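Local coordinates for ribose ABC transporter, substrate binding protein (Conexibacter woesei, PDB 4KQ9), which probably binds a sugar, perhaps ribose, outside the cell membrane and delivers it to an ABC transporter for import, at residues A[108-113]-A[272-277]; A[132-137]-A[162-167]; A[242-247]-A[291-296]. The protein carries 1 engineered substitution. All coordinates share one frame; numbering follows the deposited sequence. Where two conformers were deposited one is given.

Contact 1. Residues A[108-113]-A[272-277]. With GOL (glycerol), chain B.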
loop_
_atom_site.group_PDB
_atom_site.type_symbol
_atom_site.label_atom_id
_atom_site.label_comp_id
_atom_site.label_asym_id
_atom_site.label_seq_id
_atom_site.Cartn_x
_atom_site.Cartn_y
_atom_site.Cartn_z
ATOM N N VAL A 108 -8.473 -4.190 -7.032
ATOM C CA VAL A 108 -8.554 -2.793 -6.658
ATOM C C VAL A 108 -7.386 -2.559 -5.694
ATOM O O VAL A 108 -7.289 -3.227 -4.640
ATOM C CB VAL A 108 -9.895 -2.482 -5.957
ATOM C CG1 VAL A 108 -9.935 -1.108 -5.339
ATOM C CG2 VAL A 108 -11.043 -2.573 -6.927
ATOM N N GLY A 109 -6.519 -1.601 -6.028
ATOM C CA GLY A 109 -5.435 -1.287 -5.125
ATOM C C GLY A 109 -4.342 -0.466 -5.810
ATOM O O GLY A 109 -4.427 -0.113 -6.990
ATOM N N SER A 110 -3.395 0.012 -5.002
ATOM C CA SER A 110 -2.416 0.968 -5.515
ATOM C C SER A 110 -1.588 0.358 -6.634
ATOM O O SER A 110 -1.396 -0.835 -6.683
ATOM C CB SER A 110 -1.412 1.424 -4.409
ATOM O OG SER A 110 -2.067 1.934 -3.318
ATOM N N ASP A 111 -1.071 1.240 -7.477
ATOM C CA ASP A 111 -0.064 0.926 -8.468
ATOM C C ASP A 111 1.305 1.145 -7.828
ATOM O O ASP A 111 1.772 2.295 -7.708
ATOM C CB ASP A 111 -0.236 1.906 -9.619
ATOM C CG ASP A 111 0.779 1.691 -10.751
ATOM O OD1 ASP A 111 1.678 0.844 -10.632
ATOM O OD2 ASP A 111 0.640 2.419 -11.763
ATOM N N PHE A 112 1.895 0.059 -7.389
ATOM C CA PHE A 112 3.123 0.103 -6.614
ATOM C C PHE A 112 4.265 0.706 -7.472
ATOM O O PHE A 112 5.117 1.369 -6.920
ATOM C CB PHE A 112 3.520 -1.268 -6.109
ATOM C CG PHE A 112 2.516 -1.952 -5.191
ATOM C CD1 PHE A 112 1.761 -1.252 -4.276
ATOM C CD2 PHE A 112 2.444 -3.371 -5.182
ATOM C CE1 PHE A 112 0.860 -1.893 -3.436
ATOM C CE2 PHE A 112 1.566 -4.028 -4.322
ATOM C CZ PHE A 112 0.762 -3.283 -3.446
ATOM N N ALA A 113 4.223 0.542 -8.805
ATOM C CA ALA A 113 5.233 1.150 -9.734
ATOM C C ALA A 113 5.134 2.618 -9.782
ATOM O O ALA A 113 6.136 3.314 -9.834
ATOM C CB ALA A 113 5.057 0.580 -11.138
ATOM N N ILE A 272 -8.042 -1.932 -11.165
ATOM C CA ILE A 272 -8.479 -0.530 -10.912
ATOM C C ILE A 272 -7.458 0.042 -9.923
ATOM O O ILE A 272 -7.397 -0.439 -8.795
ATOM C CB ILE A 272 -9.895 -0.508 -10.314
ATOM C CG1 ILE A 272 -10.918 -1.047 -11.325
ATOM C CG2 ILE A 272 -10.219 0.857 -9.737
ATOM C CD1 ILE A 272 -12.279 -1.433 -10.767
ATOM N N PHE A 273 -6.595 0.958 -10.408
ATOM C CA PHE A 273 -5.584 1.616 -9.606
ATOM C C PHE A 273 -6.298 2.682 -8.787
ATOM O O PHE A 273 -7.124 3.414 -9.305
ATOM C CB PHE A 273 -4.564 2.291 -10.500
ATOM C CG PHE A 273 -3.804 1.358 -11.366
ATOM C CD1 PHE A 273 -3.071 0.332 -10.837
ATOM C CD2 PHE A 273 -3.804 1.524 -12.738
ATOM C CE1 PHE A 273 -2.325 -0.533 -11.661
ATOM C CE2 PHE A 273 -3.055 0.675 -13.572
ATOM C CZ PHE A 273 -2.293 -0.350 -13.037
ATOM N N THR A 274 -6.029 2.692 -7.476
ATOM C CA THR A 274 -6.595 3.599 -6.536
ATOM C C THR A 274 -5.643 4.763 -6.314
ATOM O O THR A 274 -4.488 4.598 -6.504
ATOM C CB THR A 274 -6.919 2.837 -5.215
ATOM O OG1 THR A 274 -5.816 2.021 -4.803
ATOM C CG2 THR A 274 -8.102 1.881 -5.457
ATOM N N PRO A 275 -6.156 5.918 -5.924
ATOM C CA PRO A 275 -5.359 7.106 -5.737
ATOM C C PRO A 275 -4.291 6.945 -4.656
ATOM O O PRO A 275 -4.438 6.198 -3.718
ATOM C CB PRO A 275 -6.361 8.185 -5.341
ATOM C CG PRO A 275 -7.673 7.616 -5.365
ATOM C CD PRO A 275 -7.553 6.137 -5.587
ATOM N N VAL A 276 -3.156 7.570 -4.902
ATOM C CA VAL A 276 -2.114 7.750 -3.888
ATOM C C VAL A 276 -1.829 9.254 -3.792
ATOM O O VAL A 276 -2.066 9.972 -4.782
ATOM C CB VAL A 276 -0.829 6.985 -4.235
ATOM C CG1 VAL A 276 -1.076 5.517 -4.411
ATOM C CG2 VAL A 276 -0.070 7.554 -5.441
ATOM N N ILE A 277 -1.389 9.704 -2.620
ATOM C CA ILE A 277 -1.126 11.095 -2.330
ATOM C C ILE A 277 0.258 11.234 -1.691
ATOM O O ILE A 277 0.519 10.576 -0.695
ATOM C CB ILE A 277 -2.159 11.725 -1.399
ATOM C CG1 ILE A 277 -3.516 11.762 -2.084
ATOM C CG2 ILE A 277 -1.782 13.159 -1.137
ATOM C CD1 ILE A 277 -4.649 12.372 -1.319
HETATM C C1 GOL B . -3.852 6.213 -9.320
HETATM O O1 GOL B . -4.405 6.711 -10.544
HETATM C C2 GOL B . -2.358 5.880 -9.418
HETATM O O2 GOL B . -2.103 4.901 -10.426
HETATM C C3 GOL B . -1.836 5.227 -8.139
HETATM O O3 GOL B . -2.443 3.962 -7.844
HETATM O O HOH W 1 -4.186 3.523 -3.309
#
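Val108 and Ile272 pair as parallel neighbours: Gly109 N gives a straight bond to Ile272 O (3.1 Å), and one step on Thr274 N reaches Gly109 O from above its carbonyl plane, a longer link at 3.3 Å. Beyond this the two chains diverge, and side chains, a water and a glycerol take over. On the Val108 face, Val108 and Ile272 lie side by side, while Val108 CG1 meets Thr274 CG2 crosswise at 3.5 Å. Thr274 OG1 is tucked between its own backbone N and carbonyl carbon (chi1 47°), which turns the hydroxyl in against the Gly109–Ser110 peptide. Gly109 itself has backbone angles at which any CB would jam against the preceding carbonyl oxygen. A water joins the chains here: it accepts from Ser110 OG and Thr274 OG1 and donates to Pro275 O. Gln245 is a further partner of Ser110 OG.

The other side of the junction is a stack. Asp111 lays its carboxylate over one face of the Phe273 ring, with the two planes 22° apart and Asp111 OD2 4.1 Å above the plane of the Phe273 ring, over its centre; its CB also presses on Phe273 CD1 (3.5 Å). The same Asp111 N-caps helix 112-126, its OD1 taking a weak bond from Ala113 N. A glycerol, probably from the crystallisation liquor, joins the two backbones, its O3 accepting from Asp111 N (3.1 Å) and donating to Thr274 O (2.5 Å). Arg271 donates to both Gly109 O and Ser110 O. Two chains that leave the edge of one parallel sheet together and run on toward the second lobe are characteristic of the interlobe hinge in type I periplasmic binding proteins.

Contact 2. Residues A[132-137]-A[162-167]; sequences TVAMVN and EIVDDV
Val167 O is gripped twice by Asn137: the backbone N comes nearly straight at the oxygen (2.8 Å), and side-chain ND2 reaches it at 3.1 Å from 49° above the carbonyl plane. With CG anti to its carbonyl carbon (chi1 -62°), the Asn137 amide folds back over the neighbouring strand, where ND2 also makes a weak, bent bond to Asp166 OD1. Replacing Asn137 by alanine removes ND2, and Val167 O would probably be left with just the backbone bond from this position and Asp166 OD1 without its weak amide donor. The other carboxylate oxygen, Asp166 OD2, forms a salt bridge with Arg153.

Strands 132-136 and 162-167 run parallel, 2° apart. Val164 N to Val133 O (2.8 Å), Met135 N to Asp165 O (2.8 Å) and Val167 N to Met135 O (2.9 Å) carry the pairing, with Val133 N to Glu162 O at the start. Val133 faces Ile163 and Met135 faces Asp166, so strand 162-167 spends one residue more over the same span: a beta bulge at Val164, whose CG1 turns across to Thr132 CG2 (3.8 Å). Val133 CG1 and Ile163 CG1 lie alongside each other at 3.7 Å, and the bent chain of selenomethionine Met135 ends on the same face.

That face lies against helix 143-159, which links the two strands in a beta-alpha-beta crossover and touches Val133 through Phe156. On the other face Ala134 and Val136 rest on helix 174-187, where Asp165 pairs with Arg187. Strand 193-196 bonds the far edge of 132-136, and 162-167 is an edge strand of this sheet within the chain.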
loop_
_atom_site.group_PDB
_atom_site.type_symbol
_atom_site.label_atom_id
_atom_site.label_comp_id
_atom_site.label_asym_id
_atom_site.label_seq_id
_atom_site.Cartn_x
_atom_site.Cartn_y
_atom_site.Cartn_z
ATOM N N THR A 132 23.945 11.338 -4.968
ATOM C CA THR A 132 23.799 9.898 -5.189
ATOM C C THR A 132 22.669 9.425 -4.246
ATOM O O THR A 132 22.291 10.135 -3.339
ATOM C CB THR A 132 25.025 9.119 -4.713
ATOM O OG1 THR A 132 25.307 9.511 -3.380
ATOM C CG2 THR A 132 26.310 9.320 -5.584
ATOM N N VAL A 133 22.215 8.201 -4.432
ATOM C CA VAL A 133 21.077 7.649 -3.657
ATOM C C VAL A 133 21.400 6.210 -3.243
ATOM O O VAL A 133 22.131 5.497 -3.946
ATOM C CB VAL A 133 19.790 7.691 -4.475
ATOM C CG1 VAL A 133 19.893 6.777 -5.684
ATOM C CG2 VAL A 133 18.581 7.216 -3.646
ATOM N N ALA A 134 20.845 5.773 -2.114
ATOM C CA ALA A 134 20.827 4.406 -1.730
ATOM C C ALA A 134 19.394 3.963 -1.505
ATOM O O ALA A 134 18.485 4.773 -1.220
ATOM C CB ALA A 134 21.619 4.193 -0.450
HETATM N N MSE A 135 19.214 2.663 -1.655
HETATM C CA MSE A 135 17.885 2.059 -1.561
HETATM C C MSE A 135 17.925 1.029 -0.501
HETATM O O MSE A 135 18.786 0.122 -0.531
HETATM C CB MSE A 135 17.501 1.483 -2.952
HETATM C CG MSE A 135 17.298 2.602 -3.946
HETATM SE SE MSE A 135 16.748 1.801 -5.709
HETATM C CE MSE A 135 15.023 0.932 -5.176
ATOM N N VAL A 136 17.002 1.152 0.436
ATOM C CA VAL A 136 16.785 0.169 1.492
ATOM C C VAL A 136 15.421 -0.458 1.266
ATOM O O VAL A 136 14.355 0.082 1.683
ATOM C CB VAL A 136 16.922 0.791 2.900
ATOM C CG1 VAL A 136 16.549 -0.206 4.043
ATOM C CG2 VAL A 136 18.345 1.347 3.128
ATOM N N ASN A 137 15.452 -1.603 0.631
ATOM C CA ASN A 137 14.250 -2.292 0.213
ATOM C C ASN A 137 13.837 -3.174 1.336
ATOM O O ASN A 137 14.658 -3.454 2.190
ATOM C CB ASN A 137 14.467 -3.096 -1.063
ATOM C CG ASN A 137 14.858 -2.259 -2.268
ATOM O OD1 ASN A 137 13.997 -1.653 -2.955
ATOM N ND2 ASN A 137 16.149 -2.272 -2.595
ATOM N N GLU A 162 23.215 8.163 -9.655
ATOM C CA GLU A 162 23.933 6.962 -9.342
ATOM C C GLU A 162 23.409 6.350 -8.044
ATOM O O GLU A 162 23.322 7.034 -7.036
ATOM C CB GLU A 162 25.402 7.301 -9.096
ATOM C CG GLU A 162 26.213 6.091 -8.717
ATOM C CD GLU A 162 27.712 6.369 -8.495
ATOM O OE1 GLU A 162 28.172 7.538 -8.401
ATOM O OE2 GLU A 162 28.410 5.376 -8.357
ATOM N N ILE A 163 23.135 5.060 -8.078
ATOM C CA ILE A 163 22.652 4.336 -6.885
ATOM C C ILE A 163 23.829 3.636 -6.312
ATOM O O ILE A 163 24.367 2.768 -6.969
ATOM C CB ILE A 163 21.646 3.264 -7.282
ATOM C CG1 ILE A 163 20.502 3.953 -7.961
ATOM C CG2 ILE A 163 21.248 2.412 -6.078
ATOM C CD1 ILE A 163 19.590 2.962 -8.650
ATOM N N VAL A 164 24.233 3.999 -5.104
ATOM C CA VAL A 164 25.489 3.515 -4.527
ATOM C C VAL A 164 25.351 2.296 -3.673
ATOM O O VAL A 164 26.334 1.637 -3.425
ATOM C CB VAL A 164 26.236 4.578 -3.710
ATOM C CG1 VAL A 164 26.800 5.630 -4.654
ATOM C CG2 VAL A 164 25.353 5.245 -2.676
ATOM N N ASP A 165 24.133 2.020 -3.177
ATOM C CA ASP A 165 23.859 0.834 -2.393
ATOM C C ASP A 165 22.365 0.562 -2.633
ATOM O O ASP A 165 21.561 1.464 -2.739
ATOM C CB ASP A 165 24.152 1.081 -0.898
ATOM C CG ASP A 165 25.366 0.286 -0.345
ATOM O OD1 ASP A 165 25.756 -0.831 -0.857
ATOM O OD2 ASP A 165 25.967 0.792 0.636
ATOM N N ASP A 166 22.036 -0.698 -2.787
ATOM C CA ASP A 166 20.719 -1.106 -3.178
ATOM C C ASP A 166 20.580 -2.422 -2.498
ATOM O O ASP A 166 20.940 -3.407 -3.134
ATOM C CB ASP A 166 20.669 -1.278 -4.724
ATOM C CG ASP A 166 19.278 -1.714 -5.258
ATOM O OD1 ASP A 166 18.384 -2.058 -4.443
ATOM O OD2 ASP A 166 19.056 -1.656 -6.492
ATOM N N VAL A 167 20.048 -2.424 -1.260
ATOM C CA VAL A 167 19.986 -3.542 -0.364
ATOM C C VAL A 167 18.556 -3.972 0.027
ATOM O O VAL A 167 17.606 -3.192 -0.077
ATOM C CB VAL A 167 20.738 -3.302 0.938
ATOM C CG1 VAL A 167 22.216 -2.941 0.679
ATOM C CG2 VAL A 167 20.051 -2.258 1.790
#

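Contact 3. Residues A[242-247]-A[291-296]; sequences TVSQCA and AAWERC
Cys246 and Cys296 are joined by a disulfide, SG to SG 2.1 Å, with a relaxed chi3 of -87°. Cys296 SG stands anti to its backbone N (chi1 166°), which carries the sulfur off the helix toward the loop; Cys246 CB comes up beside Cys296 O at 3.6 Å. Ser244 completes this inner shell. Its OG lies 3.3 Å from Cys296 SG, and its CB touches Trp293 CZ3 (3.9 Å), approaching the indole obliquely.

The same hydroxyl shapes the loop: Ser244 OG accepts from Cys246 N at 2.9 Å, an ST turn that ends strand 241-244 and delivers Cys246 to the N-cap of helix 247-264. The bridge thus ties a chain crossing between the two lobes of a periplasmic binding protein fold to helix 291-297, at the C-terminus of the chain. Ser244 OG is held from the helix side too, by Glu297 OE2.

Farther out, Cys296 shares a backbone hydrogen bond with Glu249, just inside the helix that starts after Cys246. Ile277 packs on both cysteines, and Ile279, also of strand 277-280, backs Trp293.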
loop_
_atom_site.group_PDB
_atom_site.type_symbol
_atom_site.label_atom_id
_atom_site.label_comp_id
_atom_site.label_asym_id
_atom_site.label_seq_id
_atom_site.Cartn_x
_atom_site.Cartn_y
_atom_site.Cartn_z
ATOM N N THR A 242 6.584 11.164 2.220
ATOM C CA THR A 242 5.955 9.860 2.320
ATOM C C THR A 242 4.759 9.794 1.378
ATOM O O THR A 242 4.259 10.847 0.901
ATOM C CB THR A 242 5.541 9.585 3.778
ATOM O OG1 THR A 242 5.072 8.241 3.912
ATOM C CG2 THR A 242 4.470 10.534 4.256
ATOM N N VAL A 243 4.253 8.597 1.126
ATOM C CA VAL A 243 3.153 8.437 0.197
ATOM C C VAL A 243 2.019 7.689 0.912
ATOM O O VAL A 243 2.257 6.608 1.485
ATOM C CB VAL A 243 3.581 7.704 -1.072
ATOM C CG1 VAL A 243 2.420 7.617 -2.124
ATOM C CG2 VAL A 243 4.736 8.445 -1.708
ATOM N N SER A 244 0.798 8.236 0.872
ATOM C CA SER A 244 -0.421 7.498 1.345
ATOM C C SER A 244 -1.022 6.640 0.238
ATOM O O SER A 244 -1.108 7.086 -0.914
ATOM C CB SER A 244 -1.449 8.460 1.821
ATOM O OG SER A 244 -2.644 7.772 2.045
ATOM N N GLN A 245 -1.382 5.397 0.587
ATOM C CA GLN A 245 -2.084 4.515 -0.318
ATOM C C GLN A 245 -3.574 4.626 -0.136
ATOM O O GLN A 245 -4.279 3.831 -0.679
ATOM C CB GLN A 245 -1.672 3.100 -0.004
ATOM C CG GLN A 245 -0.228 2.828 -0.354
ATOM C CD GLN A 245 0.068 1.331 -0.215
ATOM O OE1 GLN A 245 0.819 0.924 0.664
ATOM N NE2 GLN A 245 -0.573 0.517 -1.031
ATOM N N CYS A 246 -4.057 5.595 0.655
ATOM C CA CYS A 246 -5.482 5.968 0.687
ATOM C C CYS A 246 -6.404 4.802 1.047
ATOM O O CYS A 246 -7.314 4.451 0.292
ATOM C CB CYS A 246 -5.861 6.533 -0.656
ATOM S SG CYS A 246 -4.988 8.091 -1.019
ATOM N N ALA A 247 -6.111 4.187 2.175
ATOM C CA ALA A 247 -6.790 2.964 2.628
ATOM C C ALA A 247 -8.280 3.153 2.691
ATOM O O ALA A 247 -9.074 2.288 2.264
ATOM C CB ALA A 247 -6.274 2.589 3.981
ATOM N N ALA A 291 -9.595 18.454 0.399
ATOM C CA ALA A 291 -10.680 17.517 0.170
ATOM C C ALA A 291 -10.175 16.203 -0.359
ATOM O O ALA A 291 -10.729 15.170 -0.042
ATOM C CB ALA A 291 -11.671 18.137 -0.802
ATOM N N ALA A 292 -9.120 16.211 -1.172
ATOM C CA ALA A 292 -8.603 14.934 -1.700
ATOM C C ALA A 292 -8.053 14.101 -0.572
ATOM O O ALA A 292 -8.315 12.883 -0.513
ATOM C CB ALA A 292 -7.548 15.144 -2.707
ATOM N N TRP A 293 -7.357 14.746 0.350
ATOM C CA TRP A 293 -6.889 14.037 1.572
ATOM C C TRP A 293 -8.031 13.519 2.389
ATOM O O TRP A 293 -7.960 12.400 2.945
ATOM C CB TRP A 293 -5.970 14.881 2.432
ATOM C CG TRP A 293 -5.468 14.202 3.635
ATOM C CD1 TRP A 293 -5.974 14.255 4.888
ATOM C CD2 TRP A 293 -4.368 13.298 3.688
ATOM N NE1 TRP A 293 -5.238 13.453 5.748
ATOM C CE2 TRP A 293 -4.257 12.838 5.020
ATOM C CE3 TRP A 293 -3.461 12.843 2.734
ATOM C CZ2 TRP A 293 -3.234 11.970 5.432
ATOM C CZ3 TRP A 293 -2.482 11.972 3.131
ATOM C CH2 TRP A 293 -2.374 11.542 4.479
ATOM N N GLU A 294 -9.102 14.285 2.515
ATOM C CA GLU A 294 -10.203 13.748 3.298
ATOM C C GLU A 294 -10.884 12.510 2.651
ATOM O O GLU A 294 -11.311 11.610 3.359
ATOM C CB GLU A 294 -11.298 14.819 3.526
ATOM C CG GLU A 294 -12.409 14.195 4.383
ATOM C CD GLU A 294 -13.584 15.095 4.674
ATOM O OE1 GLU A 294 -13.842 16.008 3.866
ATOM O OE2 GLU A 294 -14.270 14.846 5.695
ATOM N N ARG A 295 -11.047 12.499 1.319
ATOM C CA ARG A 295 -11.519 11.289 0.666
ATOM C C ARG A 295 -10.519 10.143 0.811
ATOM O O ARG A 295 -10.910 8.977 0.912
ATOM C CB ARG A 295 -11.834 11.553 -0.807
ATOM C CG ARG A 295 -12.986 12.520 -1.010
ATOM C CD ARG A 295 -13.416 12.631 -2.504
ATOM N NE ARG A 295 -12.351 13.237 -3.296
ATOM C CZ ARG A 295 -12.274 14.535 -3.590
ATOM N NH1 ARG A 295 -13.228 15.353 -3.191
ATOM N NH2 ARG A 295 -11.239 15.016 -4.267
ATOM N N CYS A 296 -9.229 10.459 0.784
ATOM C CA CYS A 296 -8.137 9.438 0.770
ATOM C C CYS A 296 -8.029 8.666 2.098
ATOM O O CYS A 296 -7.996 7.433 2.124
ATOM C CB CYS A 296 -6.814 10.154 0.412
ATOM S SG CYS A 296 -5.265 9.290 0.686
#

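In the fold
Contacts 1 and 3 form one connected region, their centres 11 Å apart. Ile277 O meets Ser244 N at 2.8 Å, part of the antiparallel pairing of strands 241-244 and 277-280, and Ser110 OG reaches Gln245 NE2 at 3.1 Å. Segments 108-113, 242-247 and 272-277 thereby bring together the three interlobe passages expected of this fold, with the disulfide of contact 3 beside them: Pro275 O packs on Cys246 SG at 3.3 Å. Gln245 OE1 also hydrogen-bonds a second glycerol, separate from that of contact 1. Contact 2 stands apart in the sheet of the second lobe, its centre 24 and 27 Å from those of contacts 1 and 3; helix 112-126 leads from contact 1 toward it.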